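Local structure of heat-inducible transcription repressor HrcA (Thermotoga maritima, 1STZ) at residues K14-D17 / R18-K21; S52-I55 / R56-K60. The protein probably represses class I heat shock genes, the grpE-dnaK-dnaJ and groELS operons, as a DNA-binding transcription regulator. One frame throughout, in Å; residues are numbered along the deposited sequence.

Interaction 1 (K14-D17 / R18-K21); sequences KLND and RQRK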
loop_
_atom_site.group_PDB
_atom_site.type_symbol
_atom_site.label_atom_id
_atom_site.label_comp_id
_atom_site.label_asym_id
_atom_site.label_seq_id
_atom_site.Cartn_x
_atom_site.Cartn_y
_atom_site.Cartn_z
ATOM N N LYS A 14 19.087 33.280 27.660
ATOM C CA LYS A 14 18.740 32.374 26.529
ATOM C C LYS A 14 19.742 31.231 26.480
ATOM O O LYS A 14 20.688 31.203 27.259
ATOM C CB LYS A 14 18.717 33.145 25.209
ATOM C CG LYS A 14 17.555 34.133 25.124
ATOM C CD LYS A 14 17.509 34.875 23.784
ATOM C CE LYS A 14 17.151 33.947 22.616
ATOM N NZ LYS A 14 15.964 33.081 22.894
ATOM N N LEU A 15 19.502 30.269 25.596
ATOM C CA LEU A 15 20.343 29.086 25.512
ATOM C C LEU A 15 21.470 29.299 24.505
ATOM O O LEU A 15 21.335 30.082 23.573
ATOM C CB LEU A 15 19.511 27.865 25.115
ATOM C CG LEU A 15 18.407 27.404 26.073
ATOM C CD1 LEU A 15 17.597 26.285 25.442
ATOM C CD2 LEU A 15 18.987 26.935 27.388
ATOM N N ASN A 16 22.577 28.593 24.727
ATOM C CA ASN A 16 23.683 28.467 23.769
ATOM C C ASN A 16 23.222 27.728 22.536
ATOM O O ASN A 16 22.148 27.142 22.524
ATOM C CB ASN A 16 24.812 27.611 24.363
ATOM C CG ASN A 16 25.862 28.416 25.029
ATOM O OD1 ASN A 16 26.556 29.181 24.382
ATOM N ND2 ASN A 16 26.017 28.235 26.330
ATOM N N ASP A 17 24.067 27.717 21.516
ATOM C CA ASP A 17 23.890 26.792 20.409
ATOM C C ASP A 17 24.074 25.364 20.909
ATOM O O ASP A 17 23.280 24.487 20.584
ATOM C CB ASP A 17 24.877 27.090 19.275
ATOM C CG ASP A 17 24.183 27.441 17.976
ATOM O OD1 ASP A 17 23.034 27.934 18.025
ATOM O OD2 ASP A 17 24.713 27.260 16.858
ATOM N N ARG A 18 25.116 25.142 21.708
ATOM C CA ARG A 18 25.400 23.820 22.265
ATOM C C ARG A 18 24.284 23.327 23.180
ATOM O O ARG A 18 23.879 22.170 23.102
ATOM C CB ARG A 18 26.712 23.836 23.041
ATOM C CG ARG A 18 27.104 22.490 23.651
ATOM C CD ARG A 18 28.259 22.582 24.635
ATOM N NE ARG A 18 27.961 23.531 25.704
ATOM C CZ ARG A 18 28.689 24.600 26.006
ATOM N NH1 ARG A 18 29.798 24.909 25.334
ATOM N NH2 ARG A 18 28.287 25.379 27.001
ATOM N N GLN A 19 23.801 24.208 24.046
ATOM C CA GLN A 19 22.732 23.872 24.980
ATOM C C GLN A 19 21.429 23.523 24.241
ATOM O O GLN A 19 20.663 22.670 24.687
ATOM C CB GLN A 19 22.527 25.023 25.978
ATOM C CG GLN A 19 23.705 25.173 26.957
ATOM C CD GLN A 19 23.793 26.529 27.639
ATOM O OE1 GLN A 19 23.091 27.474 27.283
ATOM N NE2 GLN A 19 24.669 26.624 28.626
ATOM N N ARG A 20 21.194 24.192 23.116
ATOM C CA ARG A 20 20.061 23.886 22.250
ATOM C C ARG A 20 20.201 22.465 21.702
ATOM O O ARG A 20 19.253 21.703 21.711
ATOM C CB ARG A 20 19.966 24.894 21.096
ATOM C CG ARG A 20 19.231 26.196 21.435
ATOM C CD ARG A 20 19.036 27.130 20.240
ATOM N NE ARG A 20 19.235 28.536 20.622
ATOM C CZ ARG A 20 18.343 29.278 21.292
ATOM N NH1 ARG A 20 17.164 28.770 21.647
ATOM N NH2 ARG A 20 18.626 30.540 21.603
ATOM N N LYS A 21 21.396 22.111 21.244
ATOM C CA LYS A 21 21.656 20.778 20.725
ATOM C C LYS A 21 21.537 19.740 21.830
ATOM O O LYS A 21 20.977 18.683 21.607
ATOM C CB LYS A 21 23.026 20.710 20.064
ATOM C CG LYS A 21 23.166 21.649 18.858
ATOM C CD LYS A 21 23.568 20.915 17.574
ATOM C CE LYS A 21 25.078 20.692 17.463
ATOM N NZ LYS A 21 25.533 20.501 16.046
HETATM O O HOH W 1 20.833 32.688 22.893
#
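The backbone turns from an extended lead-in into helix 17-33 at Asn16, whose O accepts the hydrogen bond from Arg20 N (3.2 Å), and the following bond of the helix is Lys21 N to Asp17 O (3.1 Å). Asn16 sits at the N-cap, but its own side chain makes no capping bond. Gln19, three residues on, reaches back instead. Its OE1 accepts from Asn16 N at 2.8 Å, and the bond is nearly straight at the hydrogen (169°). The torsions explain the reach: CG stands anti to the carbonyl carbon (chi1 -69°) and the chain runs extended beyond it, so the amide comes back over the start of the helix. The Asn16 and Gln19 amide planes are turned 68° apart. The other end of the Gln19 amide, NE2, probably bonds to Asp58 OD1. Arg20 folds back over the lead-in. Leu15 CB lies 4.2 Å above the plane of the Arg20 guanidinium, over its centre, while Lys14 CE meets the edge of the same group, 3.8 Å from NH2. A water donates to Leu15 O (2.7 Å) and takes a weak bond from Arg20 NH2. Leu15 also packs on Leu62 and Tyr67. The Gln19-to-Asn16 bond is one half of a capping box, here closing the N-terminal end of the first helix of a winged helix-turn-helix domain.

Interaction 2 (S52-I55 / R56-K60); sequences SATI and RNDMK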
loop_
_atom_site.group_PDB
_atom_site.type_symbol
_atom_site.label_atom_id
_atom_site.label_comp_id
_atom_site.label_asym_id
_atom_site.label_seq_id
_atom_site.Cartn_x
_atom_site.Cartn_y
_atom_site.Cartn_z
ATOM N N SER A 52 32.123 15.840 29.627
ATOM C CA SER A 52 30.993 15.332 30.412
ATOM C C SER A 52 30.524 16.320 31.483
ATOM O O SER A 52 29.329 16.400 31.772
ATOM C CB SER A 52 31.359 13.997 31.079
ATOM O OG SER A 52 30.683 13.830 32.317
ATOM N N ALA A 53 31.463 17.050 32.084
ATOM C CA ALA A 53 31.121 18.056 33.091
ATOM C C ALA A 53 30.346 19.219 32.463
ATOM O O ALA A 53 29.427 19.765 33.072
ATOM C CB ALA A 53 32.375 18.564 33.783
ATOM N N THR A 54 30.720 19.577 31.238
ATOM C CA THR A 54 30.091 20.676 30.509
ATOM C C THR A 54 28.643 20.366 30.187
ATOM O O THR A 54 27.801 21.260 30.220
ATOM C CB THR A 54 30.863 20.966 29.197
ATOM O OG1 THR A 54 32.207 21.373 29.500
ATOM C CG2 THR A 54 30.270 22.159 28.447
ATOM N N ILE A 55 28.360 19.101 29.879
ATOM C CA ILE A 55 27.005 18.669 29.533
ATOM C C ILE A 55 26.093 18.710 30.754
ATOM O O ILE A 55 24.930 19.073 30.643
ATOM C CB ILE A 55 27.008 17.233 28.934
ATOM C CG1 ILE A 55 27.857 17.158 27.655
ATOM C CG2 ILE A 55 25.588 16.757 28.657
ATOM C CD1 ILE A 55 27.329 17.934 26.476
ATOM N N ARG A 56 26.619 18.321 31.910
ATOM C CA ARG A 56 25.865 18.374 33.159
ATOM C C ARG A 56 25.522 19.813 33.539
ATOM O O ARG A 56 24.435 20.076 34.050
ATOM C CB ARG A 56 26.652 17.732 34.300
ATOM C CG ARG A 56 26.766 16.217 34.226
ATOM C CD ARG A 56 27.596 15.623 35.372
ATOM N NE ARG A 56 27.074 16.084 36.661
ATOM C CZ ARG A 56 27.786 16.598 37.666
ATOM N NH1 ARG A 56 29.109 16.715 37.600
ATOM N NH2 ARG A 56 27.154 16.990 38.769
ATOM N N ASN A 57 26.465 20.727 33.301
ATOM C CA ASN A 57 26.257 22.155 33.549
ATOM C C ASN A 57 25.183 22.738 32.640
ATOM O O ASN A 57 24.443 23.628 33.037
ATOM C CB ASN A 57 27.554 22.942 33.340
ATOM C CG ASN A 57 28.455 22.917 34.551
ATOM O OD1 ASN A 57 29.564 22.382 34.503
ATOM N ND2 ASN A 57 27.990 23.507 35.646
ATOM N N ASP A 58 25.132 22.243 31.408
ATOM C CA ASP A 58 24.104 22.641 30.454
ATOM C C ASP A 58 22.761 22.090 30.895
ATOM O O ASP A 58 21.743 22.757 30.756
ATOM C CB ASP A 58 24.427 22.116 29.055
ATOM C CG ASP A 58 25.692 22.703 28.491
ATOM O OD1 ASP A 58 26.141 23.758 28.989
ATOM O OD2 ASP A 58 26.318 22.165 27.551
ATOM N N MET A 59 22.777 20.871 31.432
ATOM C CA MET A 59 21.577 20.212 31.927
ATOM C C MET A 59 21.034 20.875 33.196
ATOM O O MET A 59 19.831 20.814 33.459
ATOM C CB MET A 59 21.846 18.724 32.166
ATOM C CG MET A 59 21.873 17.922 30.853
ATOM S SD MET A 59 22.504 16.255 30.984
ATOM C CE MET A 59 21.064 15.441 31.547
ATOM N N LYS A 60 21.913 21.515 33.963
ATOM C CA LYS A 60 21.504 22.293 35.133
ATOM C C LYS A 60 20.787 23.559 34.658
ATOM O O LYS A 60 19.732 23.925 35.183
ATOM C CB LYS A 60 22.716 22.657 36.003
ATOM C CG LYS A 60 22.700 22.066 37.424
ATOM C CD LYS A 60 23.116 20.589 37.444
ATOM C CE LYS A 60 21.931 19.643 37.211
ATOM N NZ LYS A 60 21.927 19.054 35.824
#
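Thr54 and Asp58 lie side by side, one turn apart, on helix 52-64. By its order in the fold, this is the probable recognition helix of a winged helix-turn-helix domain. The backbone is regular alpha-helix, with Asp58 N bonded to Thr54 O (3.1 Å) and Met59 N to Ile55 O (2.9 Å). The Asp58 side chain leans back toward the preceding turn. Its CB lies 3.5 Å from Ile55 O. With CG beside the backbone N (chi1 -64°), the carboxylate comes over the Thr54 carbonyl, and CG is 3.1 Å from Thr54 O. Both carboxylate oxygens then stand 3.2 Å from Thr54 O, acceptors facing an acceptor. OD2 also meets the Thr54 methyl CG2 at 4.1 Å. Helix 17-33 supplies the opposite partners, which probably offset this: OD2 forms a salt bridge with Arg18 NE, and OD1 faces the Gln19 amide. With an alanine here, the Arg18 guanidinium would probably lose its buried counter-charge and Gln19 NE2 this acceptor. On another side of the helix, Ile55 and Met59 meet through Ile55 CG2 and Met59 SD, 3.9 Å apart. Ile55 packs onto Val42 and Leu43 of helix 39-45, and Met59 onto Ile26 of helix 17-33. At the solvent side, the Lys60 chain curls back to the preceding turn: NZ donates to Arg56 O at 3.2 Å in the carbonyl plane, and that oxygen also accepts from Lys60 N.

From the N terminus, interaction 1 comes first and closes the turn from the lead-in 14-16 into helix 17-33. Interaction 2 follows and spans one turn within helix 52-64. They neither nest nor cross, and helix 39-45 lies between them along the chain. In space their centres are 12 Å apart, and they touch. Beside the salt bridge between Arg18 and Asp58, the Arg18 guanidinium carbon CZ packs on Thr54 CG2 at 3.8 Å. Gln19, which also closes the helix start, probably adds a second polar tie to Asp58. Together the contacts join the first helix of the winged helix-turn-helix domain to its probable recognition helix.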